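Local coordinates for protein Dot/Icm T4SS effector (Legionella pneumophila, PDB 6VVE) that acts as a bacterial effector kinase that is switched on by host inositol hexakisphosphate and binds ADP and manganese, at residues A[170-174]-A[175-179]; A[223-226]-A[227-231]; A[109-112]-A[113-116]; A[272-275]-A[276-280]. All coordinates share one frame; numbering follows the deposited sequence.

Interaction 1: residues A[170-174]-A[175-179]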
# COMPACT_ATOMS: atom_id res chain seq x y z
N LYS A 170 -0.23 5.64 -7.22
CA LYS A 170 0.41 5.63 -8.53
C LYS A 170 1.93 5.63 -8.40
O LYS A 170 2.62 4.92 -9.15
CB LYS A 170 -0.04 6.85 -9.33
CG LYS A 170 0.54 6.90 -10.74
CD LYS A 170 0.12 8.19 -11.46
CE LYS A 170 0.69 8.24 -12.87
NZ LYS A 170 2.17 8.10 -12.90
N GLU A 171 2.47 6.42 -7.47
CA GLU A 171 3.91 6.40 -7.22
C GLU A 171 4.35 4.99 -6.85
O GLU A 171 5.41 4.52 -7.29
CB GLU A 171 4.25 7.39 -6.11
CG GLU A 171 5.65 7.96 -6.18
CD GLU A 171 5.84 9.15 -5.25
OE1 GLU A 171 4.84 9.61 -4.66
OE2 GLU A 171 6.99 9.62 -5.11
N LEU A 172 3.53 4.29 -6.06
CA LEU A 172 3.82 2.89 -5.74
C LEU A 172 3.77 2.02 -6.99
O LEU A 172 4.71 1.26 -7.28
CB LEU A 172 2.81 2.40 -4.70
CG LEU A 172 3.08 1.04 -4.07
CD1 LEU A 172 4.22 1.13 -3.06
CD2 LEU A 172 1.81 0.51 -3.40
N ASN A 173 2.69 2.14 -7.77
CA ASN A 173 2.54 1.32 -8.97
C ASN A 173 3.65 1.61 -9.97
O ASN A 173 4.17 0.69 -10.61
CB ASN A 173 1.17 1.56 -9.62
CG ASN A 173 0.00 1.23 -8.69
OD1 ASN A 173 -1.10 1.75 -8.86
ND2 ASN A 173 0.24 0.35 -7.71
N ASP A 174 4.03 2.89 -10.13
CA ASP A 174 5.08 3.23 -11.09
C ASP A 174 6.37 2.49 -10.79
O ASP A 174 7.17 2.26 -11.71
CB ASP A 174 5.32 4.74 -11.09
CG ASP A 174 4.19 5.51 -11.75
OD1 ASP A 174 3.32 4.87 -12.37
OD2 ASP A 174 4.18 6.76 -11.65
N ALA A 175 6.60 2.13 -9.53
CA ALA A 175 7.80 1.44 -9.10
C ALA A 175 7.68 -0.09 -9.15
O ALA A 175 8.65 -0.79 -8.79
CB ALA A 175 8.18 1.88 -7.68
N GLY A 176 6.54 -0.61 -9.58
CA GLY A 176 6.36 -2.05 -9.69
C GLY A 176 5.73 -2.72 -8.49
O GLY A 176 5.70 -3.96 -8.45
N TYR A 177 5.23 -1.97 -7.51
CA TYR A 177 4.51 -2.51 -6.37
C TYR A 177 3.02 -2.22 -6.52
O TYR A 177 2.63 -1.19 -7.08
CB TYR A 177 5.01 -1.90 -5.06
CG TYR A 177 6.47 -2.14 -4.73
CD1 TYR A 177 6.89 -3.34 -4.19
CD2 TYR A 177 7.42 -1.16 -4.96
CE1 TYR A 177 8.22 -3.57 -3.88
CE2 TYR A 177 8.76 -1.36 -4.64
CZ TYR A 177 9.15 -2.57 -4.11
OH TYR A 177 10.48 -2.79 -3.80
N TRP A 178 2.18 -3.11 -6.01
CA TRP A 178 0.75 -2.84 -6.00
C TRP A 178 0.07 -3.54 -4.83
O TRP A 178 0.60 -4.50 -4.24
CB TRP A 178 0.10 -3.24 -7.34
CG TRP A 178 0.16 -4.70 -7.71
CD1 TRP A 178 -0.79 -5.65 -7.47
CD2 TRP A 178 1.19 -5.36 -8.46
NE1 TRP A 178 -0.40 -6.86 -7.99
CE2 TRP A 178 0.81 -6.71 -8.60
CE3 TRP A 178 2.41 -4.94 -9.01
CZ2 TRP A 178 1.61 -7.65 -9.26
CZ3 TRP A 178 3.20 -5.87 -9.66
CH2 TRP A 178 2.80 -7.21 -9.79
N HIS A 179 -1.12 -3.03 -4.49
CA HIS A 179 -1.90 -3.57 -3.38
C HIS A 179 -2.45 -4.94 -3.75
O HIS A 179 -2.99 -5.10 -4.85
CB HIS A 179 -3.03 -2.60 -3.04
CG HIS A 179 -3.63 -2.79 -1.69
ND1 HIS A 179 -4.15 -4.00 -1.27
CD2 HIS A 179 -3.80 -1.93 -0.66
CE1 HIS A 179 -4.61 -3.87 -0.03
NE2 HIS A 179 -4.40 -2.62 0.36
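A Schellman motif closes helix 159-174: L172 and N173 accept, and G176 and Y177 donate. G176 takes positive phi (93°), and its N bonds back to N173 O at 2.9 Å. The N of Y177 closes the wider ring on L172 O at 3.3 Å. That same oxygen accepts A175 N at 3.1 Å. The two donors reach L172 O from opposite faces of its carbonyl plane, so one backbone acceptor is gripped twice as the helix unwinds.

Beyond the turn the chain enters the short strand 177-178, which pairs with strand 211-212 through W178 and R211. The side chain of L172 lies across that of Y177 at about a right angle. L172 CG and CD1 both press on Y177 CB, and CG stands 3.7 Å from it. The phenol ring continues past L172 to meet F118 of helix 102-121. One turn back within the helix, K170 NZ forms a salt bridge with D174 OD2 at 2.7 Å, using the syn lone pair of the carboxylate.

N173 is held at both ends of its amide. OD1 accepts from the backbone of W232, which fixes the rotation of the group. N173 CG stands anti to the carbonyl carbon (chi1 -60°), which turns the amide toward the departing strand. The amide NH2 also lies against W178 CB. N173 ND2 donates to Y177 O at 2.9 Å, nearly straight at 163°, in the carbonyl plane and on a lone pair.

Interaction 2: residues A[223-226]-A[227-231]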
# COMPACT_ATOMS: atom_id res chain seq x y z
N LYS A 223 -0.68 -10.66 -16.68
CA LYS A 223 -1.86 -9.82 -16.55
C LYS A 223 -1.89 -9.12 -15.19
O LYS A 223 -2.24 -7.94 -15.11
CB LYS A 223 -3.13 -10.65 -16.76
CG LYS A 223 -3.30 -11.14 -18.18
CD LYS A 223 -4.50 -12.08 -18.30
CE LYS A 223 -4.75 -12.47 -19.76
NZ LYS A 223 -5.83 -13.50 -19.88
N SER A 224 -1.50 -9.83 -14.13
CA SER A 224 -1.48 -9.22 -12.80
C SER A 224 -0.53 -8.04 -12.75
O SER A 224 -0.82 -7.02 -12.10
CB SER A 224 -1.09 -10.26 -11.75
OG SER A 224 -2.12 -11.23 -11.60
N LEU A 225 0.62 -8.15 -13.43
CA LEU A 225 1.56 -7.03 -13.47
C LEU A 225 0.95 -5.82 -14.17
O LEU A 225 1.09 -4.68 -13.72
CB LEU A 225 2.86 -7.45 -14.16
CG LEU A 225 3.87 -6.34 -14.43
CD1 LEU A 225 4.28 -5.64 -13.14
CD2 LEU A 225 5.11 -6.90 -15.14
N VAL A 226 0.26 -6.05 -15.29
CA VAL A 226 -0.36 -4.95 -16.02
C VAL A 226 -1.45 -4.31 -15.17
O VAL A 226 -1.54 -3.07 -15.06
CB VAL A 226 -0.92 -5.45 -17.36
CG1 VAL A 226 -1.71 -4.35 -18.06
CG2 VAL A 226 0.22 -5.93 -18.25
N TYR A 227 -2.30 -5.13 -14.54
CA TYR A 227 -3.37 -4.59 -13.72
C TYR A 227 -2.81 -3.85 -12.51
O TYR A 227 -3.36 -2.82 -12.08
CB TYR A 227 -4.30 -5.71 -13.26
CG TYR A 227 -5.12 -6.36 -14.35
CD1 TYR A 227 -5.48 -5.65 -15.50
CD2 TYR A 227 -5.57 -7.67 -14.23
CE1 TYR A 227 -6.24 -6.24 -16.49
CE2 TYR A 227 -6.33 -8.26 -15.21
CZ TYR A 227 -6.67 -7.54 -16.34
OH TYR A 227 -7.43 -8.15 -17.33
N GLY A 228 -1.70 -4.34 -11.96
CA GLY A 228 -1.12 -3.69 -10.79
C GLY A 228 -0.54 -2.33 -11.11
O GLY A 228 -0.72 -1.38 -10.33
N LYS A 229 0.15 -2.20 -12.25
CA LYS A 229 0.75 -0.92 -12.60
C LYS A 229 -0.30 0.15 -12.88
O LYS A 229 -0.02 1.34 -12.71
CB LYS A 229 1.66 -1.09 -13.82
CG LYS A 229 2.99 -1.78 -13.50
CD LYS A 229 4.03 -1.55 -14.58
CE LYS A 229 4.58 -0.13 -14.56
NZ LYS A 229 5.32 0.18 -13.31
N ASP A 230 -1.51 -0.25 -13.30
CA ASP A 230 -2.61 0.67 -13.54
C ASP A 230 -3.62 0.66 -12.41
O ASP A 230 -4.71 1.24 -12.56
CB ASP A 230 -3.30 0.34 -14.87
CG ASP A 230 -2.37 0.54 -16.08
OD1 ASP A 230 -1.34 1.23 -15.92
OD2 ASP A 230 -2.68 0.01 -17.17
N GLN A 231 -3.30 0.02 -11.30
CA GLN A 231 -4.22 -0.08 -10.17
C GLN A 231 -4.76 1.29 -9.79
O GLN A 231 -5.98 1.47 -9.64
CB GLN A 231 -3.47 -0.71 -8.99
CG GLN A 231 -4.31 -1.16 -7.83
CD GLN A 231 -3.49 -1.91 -6.81
OE1 GLN A 231 -2.59 -1.34 -6.18
NE2 GLN A 231 -3.76 -3.19 -6.66
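Y227 folds its ring back over the turn before it, and K223 O lies over one face of that ring. The oxygen is 3.4 Å from Y227 CG. The same oxygen accepts Y227 N at 2.9 Å, and that bond is close to straight. One carbonyl therefore serves both the backbone and the ring of Y227. The ring gets there because its CG lies anti to the carbonyl carbon (chi1 -68°).

The close packing continues at G228, whose N bonds to S224 O at 2.8 Å. These bonds belong to the last turns of helix 219-229. K229 N still makes a regular bond to L225 O, but D230 N reaches V226 O only weakly, at 3.3 Å. D230 then leaves helical geometry and stands at the N-cap position of helix 231-239. Its carboxylate makes no capping bond and is taken up by Y260, L268 and S269.

The aliphatic contact of L225 with K229 is looser. The two run side by side, with L225 CD1 4.1 Å from K229 CG. The far end of the lysine is held: the chain bends at its last two torsions, and NZ bonds to N173 O at the end of helix 159-174. The solvent side lies next to the Y227 ring, where K223 is exposed. Its extended chain runs off past Y227, and its NZ forms a salt bridge with E219.

Interaction 3: residues A[109-112]-A[113-116]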
# COMPACT_ATOMS: atom_id res chain seq x y z
N ASN A 109 8.09 -10.13 6.62
CA ASN A 109 8.52 -8.99 7.43
C ASN A 109 9.69 -8.26 6.78
O ASN A 109 9.71 -7.02 6.73
CB ASN A 109 8.91 -9.45 8.83
CG ASN A 109 7.70 -9.72 9.72
OD1 ASN A 109 6.56 -9.41 9.37
ND2 ASN A 109 7.95 -10.31 10.88
N LEU A 110 10.67 -9.00 6.27
CA LEU A 110 11.80 -8.37 5.61
C LEU A 110 11.35 -7.54 4.41
O LEU A 110 11.83 -6.42 4.19
CB LEU A 110 12.81 -9.43 5.17
CG LEU A 110 14.21 -8.93 4.80
CD1 LEU A 110 15.25 -10.02 5.08
CD2 LEU A 110 14.27 -8.50 3.36
N HIS A 111 10.42 -8.07 3.62
CA HIS A 111 9.94 -7.32 2.46
C HIS A 111 9.11 -6.12 2.88
O HIS A 111 9.19 -5.06 2.25
CB HIS A 111 9.14 -8.24 1.53
CG HIS A 111 10.00 -9.12 0.68
ND1 HIS A 111 10.43 -8.74 -0.58
CD2 HIS A 111 10.52 -10.34 0.91
CE1 HIS A 111 11.18 -9.71 -1.09
NE2 HIS A 111 11.25 -10.69 -0.20
N ILE A 112 8.31 -6.27 3.95
CA ILE A 112 7.53 -5.14 4.44
C ILE A 112 8.44 -4.02 4.92
O ILE A 112 8.18 -2.84 4.66
CB ILE A 112 6.57 -5.60 5.56
CG1 ILE A 112 5.44 -6.45 4.96
CG2 ILE A 112 6.02 -4.39 6.30
CD1 ILE A 112 4.42 -6.94 5.98
N ILE A 113 9.52 -4.36 5.63
CA ILE A 113 10.46 -3.35 6.09
C ILE A 113 11.06 -2.61 4.90
O ILE A 113 11.10 -1.37 4.87
CB ILE A 113 11.55 -3.99 6.97
CG1 ILE A 113 10.96 -4.51 8.28
CG2 ILE A 113 12.66 -2.98 7.23
CD1 ILE A 113 11.82 -5.51 9.00
N GLU A 114 11.52 -3.35 3.90
CA GLU A 114 12.05 -2.72 2.69
C GLU A 114 10.99 -1.85 2.03
O GLU A 114 11.28 -0.75 1.56
CB GLU A 114 12.56 -3.79 1.72
CG GLU A 114 13.74 -4.59 2.26
CD GLU A 114 14.17 -5.69 1.32
OE1 GLU A 114 13.29 -6.34 0.71
OE2 GLU A 114 15.39 -5.89 1.16
N GLN A 115 9.75 -2.33 1.99
CA GLN A 115 8.68 -1.55 1.37
C GLN A 115 8.38 -0.31 2.19
O GLN A 115 8.09 0.76 1.63
CB GLN A 115 7.44 -2.43 1.19
CG GLN A 115 7.64 -3.52 0.13
CD GLN A 115 6.59 -4.60 0.19
OE1 GLN A 115 5.56 -4.46 0.84
NE2 GLN A 115 6.85 -5.70 -0.51
N GLN A 116 8.44 -0.42 3.52
CA GLN A 116 8.30 0.76 4.36
C GLN A 116 9.36 1.80 4.02
O GLN A 116 9.07 3.00 3.95
CB GLN A 116 8.39 0.37 5.83
CG GLN A 116 7.98 1.47 6.81
CD GLN A 116 6.47 1.53 7.02
OE1 GLN A 116 5.71 1.72 6.08
NE2 GLN A 116 6.05 1.34 8.26
O HOH W 1 9.98 -6.10 -1.46
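Q116 N donates to I112 O at 2.7 Å, the shortest backbone bond in this part of helix 102-121. Q115 N follows with a bond to H111 O at 2.8 Å. The chain of Q115 also folds over that oxygen, with Q115 CG 3.0 Å from H111 O. Its extended end carries the amide alongside the helix. Q115 OE1 accepts from the backbone of F210, while Q115 NE2 donates to a water at 3.3 Å. This water lies in the plane of the H111 ring at its edge, 2.8 Å from H111 ND1. It bridges two side chains one helical turn apart.

The side chain of E114 runs beside that of H111, pointing the same way, with the carboxylate plane perpendicular to the imidazole. E114 OE1 sits over one face of the ring, 4.0 Å from H111 ND1. The carboxylate is also backed by leucine: L110 CD2 comes to 3.5 Å from E114 CD. L110 CG lies anti to its own nitrogen (chi1 -164°), which carries CD2 outward, where the E114 chain folds back to meet it.

N109 and I113 mark the buried side. I113 packs on F26 and I28, and the amide of N109 bonds to W133 and Y18. This joins the helix to the four-stranded sheet through strand 26-30 and to the five-stranded sheet through strand 132-134. Helix 102-121 follows strand 91-96 and is probably the counterpart of the kinase αC helix. The carboxylate of E114, together with a weak bond from H111 NE2 to E107, would probably favour a positively charged imidazole at H111.

Interaction 4: residues A[272-275]-A[276-280]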
# COMPACT_ATOMS: atom_id res chain seq x y z
N PRO A 272 2.23 7.56 -21.19
CA PRO A 272 1.49 8.80 -20.87
C PRO A 272 0.69 9.34 -22.05
O PRO A 272 -0.37 9.95 -21.84
CB PRO A 272 2.60 9.78 -20.45
CG PRO A 272 3.71 8.90 -19.96
CD PRO A 272 3.66 7.66 -20.82
N HIS A 273 1.15 9.13 -23.28
CA HIS A 273 0.39 9.59 -24.43
C HIS A 273 -0.97 8.89 -24.52
O HIS A 273 -1.95 9.49 -24.98
CB HIS A 273 1.18 9.39 -25.73
CG HIS A 273 1.39 7.96 -26.10
ND1 HIS A 273 2.48 7.22 -25.69
CD2 HIS A 273 0.63 7.12 -26.86
CE1 HIS A 273 2.39 6.00 -26.18
NE2 HIS A 273 1.28 5.91 -26.89
N THR A 274 -1.04 7.63 -24.10
CA THR A 274 -2.32 6.94 -24.06
C THR A 274 -3.23 7.56 -23.02
O THR A 274 -4.41 7.81 -23.28
CB THR A 274 -2.11 5.45 -23.78
OG1 THR A 274 -1.28 4.87 -24.79
CG2 THR A 274 -3.45 4.71 -23.75
N LEU A 275 -2.70 7.82 -21.82
CA LEU A 275 -3.51 8.41 -20.76
C LEU A 275 -4.03 9.78 -21.19
O LEU A 275 -5.22 10.09 -21.00
CB LEU A 275 -2.68 8.54 -19.47
CG LEU A 275 -2.30 7.24 -18.77
CD1 LEU A 275 -1.18 7.47 -17.78
CD2 LEU A 275 -3.49 6.62 -18.09
N LEU A 276 -3.16 10.61 -21.78
CA LEU A 276 -3.59 11.94 -22.20
C LEU A 276 -4.60 11.85 -23.34
O LEU A 276 -5.56 12.63 -23.37
CB LEU A 276 -2.38 12.76 -22.63
CG LEU A 276 -2.08 14.03 -21.81
CD1 LEU A 276 -0.98 14.84 -22.50
CD2 LEU A 276 -3.31 14.89 -21.60
N ARG A 277 -4.39 10.94 -24.28
CA ARG A 277 -5.33 10.78 -25.38
C ARG A 277 -6.70 10.34 -24.87
O ARG A 277 -7.73 10.96 -25.19
CB ARG A 277 -4.79 9.76 -26.39
CG ARG A 277 -5.75 9.37 -27.50
CD ARG A 277 -6.19 10.57 -28.33
NE ARG A 277 -5.05 11.26 -28.93
CZ ARG A 277 -5.13 12.42 -29.56
NH1 ARG A 277 -6.31 13.03 -29.69
NH2 ARG A 277 -4.04 12.98 -30.07
N PHE A 278 -6.74 9.28 -24.06
CA PHE A 278 -8.01 8.82 -23.50
C PHE A 278 -8.64 9.91 -22.63
O PHE A 278 -9.86 10.11 -22.66
CB PHE A 278 -7.79 7.55 -22.68
CG PHE A 278 -7.57 6.31 -23.51
CD1 PHE A 278 -7.57 6.36 -24.90
CD2 PHE A 278 -7.37 5.09 -22.90
CE1 PHE A 278 -7.37 5.22 -25.65
CE2 PHE A 278 -7.17 3.94 -23.65
CZ PHE A 278 -7.18 4.00 -25.02
N TYR A 279 -7.83 10.63 -21.85
CA TYR A 279 -8.37 11.72 -21.04
C TYR A 279 -8.93 12.83 -21.92
O TYR A 279 -10.02 13.36 -21.65
CB TYR A 279 -7.28 12.27 -20.12
CG TYR A 279 -7.72 13.43 -19.26
CD1 TYR A 279 -8.56 13.23 -18.17
CD2 TYR A 279 -7.30 14.73 -19.54
CE1 TYR A 279 -8.97 14.29 -17.38
CE2 TYR A 279 -7.70 15.79 -18.76
CZ TYR A 279 -8.53 15.57 -17.68
OH TYR A 279 -8.94 16.62 -16.91
N HIS A 280 -8.21 13.18 -22.99
CA HIS A 280 -8.68 14.23 -23.89
C HIS A 280 -9.97 13.83 -24.58
O HIS A 280 -10.81 14.69 -24.87
CB HIS A 280 -7.60 14.54 -24.92
CG HIS A 280 -7.91 15.72 -25.79
ND1 HIS A 280 -8.34 16.93 -25.28
CD2 HIS A 280 -7.84 15.88 -27.13
CE1 HIS A 280 -8.53 17.78 -26.27
NE2 HIS A 280 -8.24 17.17 -27.41
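T274 and F278 make the central side-chain contact, a CH-pi interaction one helical turn long. The methyl T274 CG2 sits over one face of the phenyl ring, 4.0 Å from its centroid and 17° off the normal. It is offset toward the rim, with F278 CE2 the nearest ring atom at 3.8 Å. The two side chains run side by side and point the same way. In T274 the methyl stands opposite the backbone nitrogen, which leaves OG1 beside that nitrogen and turns only carbon to the ring.

The backbone beneath fixes this spacing. F278 N donates to T274 O at 2.9 Å, almost straight at 174°. The ring of F278 also leans on that carbonyl, with F278 CG 3.5 Å from T274 O. All of this lies within the short helix 272-280, and P272 is its first residue. P272 O accepts L276 N at 2.9 Å. The next donor, R277 N, bonds to H273 O at 2.9 Å. Y279 N completes the run on L275 O at 2.8 Å.

Further out, loops and helix 288-299 pack against helix 272-280. T274 rests on L268, and F278 packs against L283 and I284 in the loop that follows. L276 turns its side chain away from the preceding turn to meet L294 and I298 of helix 288-299. Y279 points out to L286 and to A291 of the same helix.

Overall arrangement
Each contact is local, so none closes a long loop; the four follow in series, without nesting or crossing. Interaction 3 comes first, in helix 102-121, packed on the four- and five-stranded sheets. Interaction 1 ends helix 159-174 and starts strand 177-178; its Y177 packs on Q115 of interaction 3. Interaction 2 ends helix 219-229 and touches interaction 1 directly: the end of helix 219-229 bonds to the end of helix 159-174, and Q231 NE2 reaches H179 O. Interaction 4 lies last, in helix 272-280, and touches none of the others. Its centre is about 34 Å from that of interaction 3, across the chain's centre.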